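Local coordinates for IroE protein (PDB 2GZS) that hydrolyses the trilactone siderophore enterobactin and its C-glucosylated derivatives, the salmochelins, preferring the iron-free forms and usually cutting the ring once to give linear trimers, at residues M48-A53 and L83-N88; N52-R57 and P249-S254. All blocks are in the same frame, centred on the assembly; numbering follows the deposited sequence.

Interaction 1: residues M48-A53 and L83-N88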
loop_
_atom_site.group_PDB
_atom_site.type_symbol
_atom_site.label_atom_id
_atom_site.label_comp_id
_atom_site.label_asym_id
_atom_site.label_seq_id
_atom_site.Cartn_x
_atom_site.Cartn_y
_atom_site.Cartn_z
HETATM N N MSE A 48 -1.738 -4.273 1.174
HETATM C CA MSE A 48 -1.782 -3.164 2.118
HETATM C C MSE A 48 -0.782 -3.377 3.243
HETATM O O MSE A 48 -0.770 -4.396 3.916
HETATM C CB MSE A 48 -3.217 -3.104 2.726
HETATM C CG MSE A 48 -4.215 -2.921 1.527
HETATM SE SE MSE A 48 -6.023 -2.507 2.137
HETATM C CE MSE A 48 -5.510 -3.917 3.307
ATOM N N LEU A 49 0.092 -2.346 3.401
ATOM C CA LEU A 49 1.044 -2.463 4.508
ATOM C C LEU A 49 0.395 -2.165 5.874
ATOM O O LEU A 49 -0.779 -1.802 5.975
ATOM C CB LEU A 49 2.184 -1.474 4.261
ATOM C CG LEU A 49 2.930 -1.631 2.923
ATOM C CD1 LEU A 49 4.250 -0.817 2.976
ATOM C CD2 LEU A 49 3.139 -2.972 2.349
ATOM N N ASP A 50 1.156 -2.323 6.948
ATOM C CA ASP A 50 0.609 -2.217 8.296
ATOM C C ASP A 50 -0.636 -3.062 8.465
ATOM O O ASP A 50 -1.665 -2.596 8.953
ATOM C CB ASP A 50 0.361 -0.732 8.656
ATOM C CG ASP A 50 1.684 0.034 8.753
ATOM O OD1 ASP A 50 2.643 -0.538 9.355
ATOM O OD2 ASP A 50 1.656 1.177 8.248
ATOM N N GLY A 51 -0.531 -4.314 8.026
ATOM C CA GLY A 51 -1.748 -5.127 7.869
ATOM C C GLY A 51 -2.424 -5.367 9.163
ATOM O O GLY A 51 -3.661 -5.580 9.123
ATOM N N ASN A 52 -1.783 -5.439 10.319
ATOM C CA ASN A 52 -2.493 -5.689 11.569
ATOM C C ASN A 52 -3.481 -4.535 11.818
ATOM O O ASN A 52 -4.630 -4.773 12.210
ATOM C CB ASN A 52 -1.579 -5.771 12.782
ATOM C CG ASN A 52 -0.500 -6.807 12.657
ATOM O OD1 ASN A 52 -0.521 -7.905 13.216
ATOM N ND2 ASN A 52 0.472 -6.481 11.849
ATOM N N ALA A 53 -3.062 -3.322 11.540
ATOM C CA ALA A 53 -3.893 -2.130 11.845
ATOM C C ALA A 53 -5.028 -2.036 10.861
ATOM O O ALA A 53 -6.162 -1.693 11.194
ATOM C CB ALA A 53 -3.015 -0.863 11.780
ATOM N N LEU A 83 0.030 -6.169 18.729
ATOM C CA LEU A 83 -0.214 -4.739 18.637
ATOM C C LEU A 83 -0.554 -4.343 17.210
ATOM O O LEU A 83 -0.352 -5.106 16.257
ATOM C CB LEU A 83 1.089 -4.057 19.074
ATOM C CG LEU A 83 1.532 -4.549 20.472
ATOM C CD1 LEU A 83 2.966 -4.103 20.673
ATOM C CD2 LEU A 83 0.612 -4.050 21.561
ATOM N N PRO A 84 -1.121 -3.186 16.965
ATOM C CA PRO A 84 -1.515 -2.809 15.612
ATOM C C PRO A 84 -0.342 -2.541 14.671
ATOM O O PRO A 84 -0.501 -2.688 13.443
ATOM C CB PRO A 84 -2.327 -1.524 15.800
ATOM C CG PRO A 84 -2.293 -1.158 17.232
ATOM C CD PRO A 84 -1.550 -2.205 18.000
ATOM N N PHE A 85 0.810 -2.178 15.225
ATOM C CA PHE A 85 2.018 -1.984 14.413
ATOM C C PHE A 85 3.197 -2.714 15.008
ATOM O O PHE A 85 3.331 -2.925 16.214
ATOM C CB PHE A 85 2.390 -0.475 14.285
ATOM C CG PHE A 85 1.289 0.329 13.646
ATOM C CD1 PHE A 85 1.258 0.595 12.276
ATOM C CD2 PHE A 85 0.254 0.836 14.432
ATOM C CE1 PHE A 85 0.210 1.317 11.735
ATOM C CE2 PHE A 85 -0.794 1.548 13.860
ATOM C CZ PHE A 85 -0.837 1.834 12.512
ATOM N N ASP A 86 4.136 -3.072 14.070
ATOM C CA ASP A 86 5.461 -3.503 14.580
ATOM C C ASP A 86 6.390 -2.373 14.170
ATOM O O ASP A 86 6.893 -2.261 13.060
ATOM C CB ASP A 86 5.894 -4.857 14.026
ATOM C CG ASP A 86 7.291 -5.255 14.468
ATOM O OD1 ASP A 86 8.098 -4.427 14.972
ATOM O OD2 ASP A 86 7.625 -6.443 14.276
ATOM N N LEU A 87 6.597 -1.473 15.141
ATOM C CA LEU A 87 7.230 -0.207 14.801
ATOM C C LEU A 87 8.694 -0.400 14.378
ATOM O O LEU A 87 9.130 0.316 13.436
ATOM C CB LEU A 87 7.189 0.809 15.984
ATOM C CG LEU A 87 5.743 1.225 16.394
ATOM C CD1 LEU A 87 5.894 2.099 17.661
ATOM C CD2 LEU A 87 4.982 1.939 15.337
ATOM N N ASN A 88 9.368 -1.326 15.051
ATOM C CA ASN A 88 10.742 -1.566 14.645
ATOM C C ASN A 88 10.866 -2.168 13.250
ATOM O O ASN A 88 11.646 -1.801 12.385
ATOM C CB ASN A 88 11.414 -2.545 15.595
ATOM C CG ASN A 88 11.568 -2.058 17.014
ATOM O OD1 ASN A 88 11.487 -0.855 17.214
ATOM N ND2 ASN A 88 11.795 -3.031 17.891
HETATM O O HOH W 1 3.214 -2.533 11.226
HETATM O O HOH W 2 0.751 -3.861 11.322
#

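Interaction 2: residues N52-R57 and P249-S254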
loop_
_atom_site.group_PDB
_atom_site.type_symbol
_atom_site.label_atom_id
_atom_site.label_comp_id
_atom_site.label_asym_id
_atom_site.label_seq_id
_atom_site.Cartn_x
_atom_site.Cartn_y
_atom_site.Cartn_z
ATOM N N ASN A 52 -1.783 -5.439 10.319
ATOM C CA ASN A 52 -2.493 -5.689 11.569
ATOM C C ASN A 52 -3.481 -4.535 11.818
ATOM O O ASN A 52 -4.630 -4.773 12.210
ATOM C CB ASN A 52 -1.579 -5.771 12.782
ATOM C CG ASN A 52 -0.500 -6.807 12.657
ATOM O OD1 ASN A 52 -0.521 -7.905 13.216
ATOM N ND2 ASN A 52 0.472 -6.481 11.849
ATOM N N ALA A 53 -3.062 -3.322 11.540
ATOM C CA ALA A 53 -3.893 -2.130 11.845
ATOM C C ALA A 53 -5.028 -2.036 10.861
ATOM O O ALA A 53 -6.162 -1.693 11.194
ATOM C CB ALA A 53 -3.015 -0.863 11.780
ATOM N N VAL A 54 -4.756 -2.364 9.571
ATOM C CA VAL A 54 -5.822 -2.426 8.579
ATOM C C VAL A 54 -6.859 -3.471 9.047
ATOM O O VAL A 54 -8.077 -3.142 9.020
ATOM C CB VAL A 54 -5.234 -2.796 7.207
ATOM C CG1 VAL A 54 -6.419 -3.117 6.299
ATOM C CG2 VAL A 54 -4.386 -1.658 6.633
HETATM N N MSE A 55 -6.416 -4.646 9.447
HETATM C CA MSE A 55 -7.441 -5.650 9.849
HETATM C C MSE A 55 -8.234 -5.206 11.052
HETATM O O MSE A 55 -9.433 -5.516 11.082
HETATM C CB MSE A 55 -6.782 -6.991 10.133
HETATM C CG MSE A 55 -6.209 -7.574 8.816
HETATM SE SE MSE A 55 -7.551 -7.987 7.485
HETATM C CE MSE A 55 -8.479 -9.193 8.514
ATOM N N ASP A 56 -7.626 -4.534 11.992
ATOM C CA ASP A 56 -8.367 -4.036 13.144
ATOM C C ASP A 56 -9.402 -3.013 12.711
ATOM O O ASP A 56 -10.357 -2.812 13.517
ATOM C CB ASP A 56 -7.368 -3.351 14.081
ATOM C CG ASP A 56 -8.052 -2.705 15.290
ATOM O OD1 ASP A 56 -8.204 -3.435 16.290
ATOM O OD2 ASP A 56 -8.430 -1.511 15.248
ATOM N N ARG A 57 -9.273 -2.325 11.604
ATOM C CA ARG A 57 -10.181 -1.212 11.205
ATOM C C ARG A 57 -11.133 -1.721 10.135
ATOM O O ARG A 57 -12.042 -0.982 9.755
ATOM C CB ARG A 57 -9.337 -0.045 10.690
ATOM C CG ARG A 57 -8.499 0.663 11.738
ATOM C CD ARG A 57 -7.360 1.455 11.133
ATOM N NE ARG A 57 -6.773 2.386 12.070
ATOM C CZ ARG A 57 -6.118 2.271 13.184
ATOM N NH1 ARG A 57 -5.858 1.073 13.712
ATOM N NH2 ARG A 57 -5.697 3.375 13.823
ATOM N N PRO A 249 -7.521 9.298 11.684
ATOM C CA PRO A 249 -8.511 9.467 10.622
ATOM C C PRO A 249 -7.855 9.413 9.289
ATOM O O PRO A 249 -8.448 8.921 8.327
ATOM C CB PRO A 249 -9.099 10.871 10.935
ATOM C CG PRO A 249 -8.962 10.953 12.418
ATOM C CD PRO A 249 -7.598 10.330 12.723
HETATM N N MSE A 250 -6.648 9.925 9.003
HETATM C CA MSE A 250 -6.038 9.796 7.709
HETATM C C MSE A 250 -5.625 8.361 7.350
HETATM O O MSE A 250 -5.757 8.034 6.172
HETATM C CB MSE A 250 -4.745 10.670 7.749
HETATM C CG MSE A 250 -4.020 10.566 6.417
HETATM SE SE MSE A 250 -5.052 11.361 4.950
HETATM C CE MSE A 250 -3.804 10.788 3.684
ATOM N N PHE A 251 -5.125 7.621 8.315
ATOM C CA PHE A 251 -4.824 6.193 8.066
ATOM C C PHE A 251 -6.099 5.526 7.525
ATOM O O PHE A 251 -6.046 4.819 6.529
ATOM C CB PHE A 251 -4.295 5.524 9.339
ATOM C CG PHE A 251 -3.853 4.068 9.149
ATOM C CD1 PHE A 251 -2.495 3.832 8.997
ATOM C CD2 PHE A 251 -4.772 3.021 9.153
ATOM C CE1 PHE A 251 -2.086 2.503 8.801
ATOM C CE2 PHE A 251 -4.350 1.736 8.952
ATOM C CZ PHE A 251 -2.998 1.433 8.814
ATOM N N ASN A 252 -7.181 5.794 8.253
ATOM C CA ASN A 252 -8.476 5.198 7.882
ATOM C C ASN A 252 -8.927 5.662 6.526
ATOM O O ASN A 252 -9.309 4.906 5.636
ATOM C CB ASN A 252 -9.562 5.667 8.871
ATOM C CG ASN A 252 -9.520 4.921 10.181
ATOM O OD1 ASN A 252 -8.778 3.938 10.261
ATOM N ND2 ASN A 252 -10.287 5.401 11.150
ATOM N N ALA A 253 -8.967 6.989 6.303
ATOM C CA ALA A 253 -9.460 7.538 5.060
ATOM C C ALA A 253 -8.721 7.029 3.848
ATOM O O ALA A 253 -9.284 6.714 2.787
ATOM C CB ALA A 253 -9.360 9.081 5.079
ATOM N N SER A 254 -7.391 7.012 3.966
ATOM C CA SER A 254 -6.590 6.671 2.781
ATOM C C SER A 254 -6.723 5.143 2.496
ATOM O O SER A 254 -6.859 4.870 1.305
ATOM C CB SER A 254 -5.145 7.144 3.017
ATOM O OG SER A 254 -4.490 6.395 4.013
#

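Interaction 1: residues M48-A53 and L83-N88
Asp50 meets Phe85 with its carboxylate at the edge of the phenyl ring: OD1 lies near the ring plane, 3.4 Å from Phe85 CD1, and the two planes are turned 72° apart. With CG set beside its backbone N (chi1 -66°), the carboxylate runs along the CD1-CE1 side of the ring. OD1 also accepts a hydrogen bond from a water at 2.8 Å, and that water in turn accepts from Asp86 N, so the same oxygen is tied to the chain just past the phenylalanine. Outside the two segments, Arg90 NE forms a salt bridge with the same Asp50 oxygen. A leucine in place of Asp50 would probably leave Arg90 without this counter-charge and the water between the two segments without its acceptor.

At Asn52 the backbone makes the link: a second water accepts from Asn52 N and donates to Pro84 O over 2.7 Å, while Asn52 CB rests 3.3 Å from that same carbonyl oxygen. Ala53 closes the contact by placing its methyl over a face of the Phe85 ring, a CH-pi approach with CB 4.0 Å from the centroid and 29° off the normal. That methyl also packs against Pro84, the two CB atoms 4.1 Å apart.

The ring of Phe85 is thus met by a carboxylate at its edge and a methyl over its face, with two waters bridging the polar atoms beside it. The whole joins two loop-to-helix turns, one following the central strand 43-48 and the other leading into helix 87-93, at the carboxyl-terminal end of the parallel strands, where alpha/beta-hydrolase folds such as this one build their active sites.

Interaction 2: residues N52-R57 and P249-S254
Phe251, Arg57 and Asn252 carry most of the contact between two helices whose short segments pass 11.0 Å apart, axis to axis, at an angle of 81°. At that spacing the long side chains must span the gap, and the phenyl ring does most of it. CG of Phe251 stands opposite its backbone N (chi1 -175°), sending the ring across to the other helix, where CZ comes 3.8 Å from Ala53 CB and 4.0 Å from Val54 CG2. Trp146 and His148 pack edge-to-face with the same ring, placing it in the core of the alpha/beta-hydrolase fold, between helix 51-57 and the helix that starts at the active-site His247. Arg57 touches the ring at CD2 and CE2: its chain, extended from CG to NE, runs at about a right angle to the Phe251 side chain, with NE 3.6 Å from Phe251 CD2 and the guanidinium and ring planes 66° apart. Beside it, Asn252 turns its amide oxygen to the guanidinium edge, OD1 lying 3.1 Å from Arg57 NE and 3.0 Å from Arg57 CD. Farther along helix 247-262, Phe255 touches both Val54 and Arg57, while Arg256 meets Arg57 as well.

In the fold
Interactions 1 and 2 draw on the same short helix, 51-57, share Ala53, and have centres about 10 Å apart. Their aromatic residues meet directly: Phe85 CE1 lies 3.9 Å from Phe251 CE1, and Asp50 CB is 4.0 Å from Phe251 CZ, so the loop before helix 87-93 and helix 247-262 pack against each other as well as against 51-57. The combined cluster borders the catalytic centre. The side chain of Asp50 is about 6 Å from the side chain of Ser149 and from the bound diisopropyl phosphonate, and that of Phe251 about 6 Å from the side chain of His247. Arg90, the salt-bridge partner of Asp50, and His148, packed on Phe251, themselves line the ligand pocket.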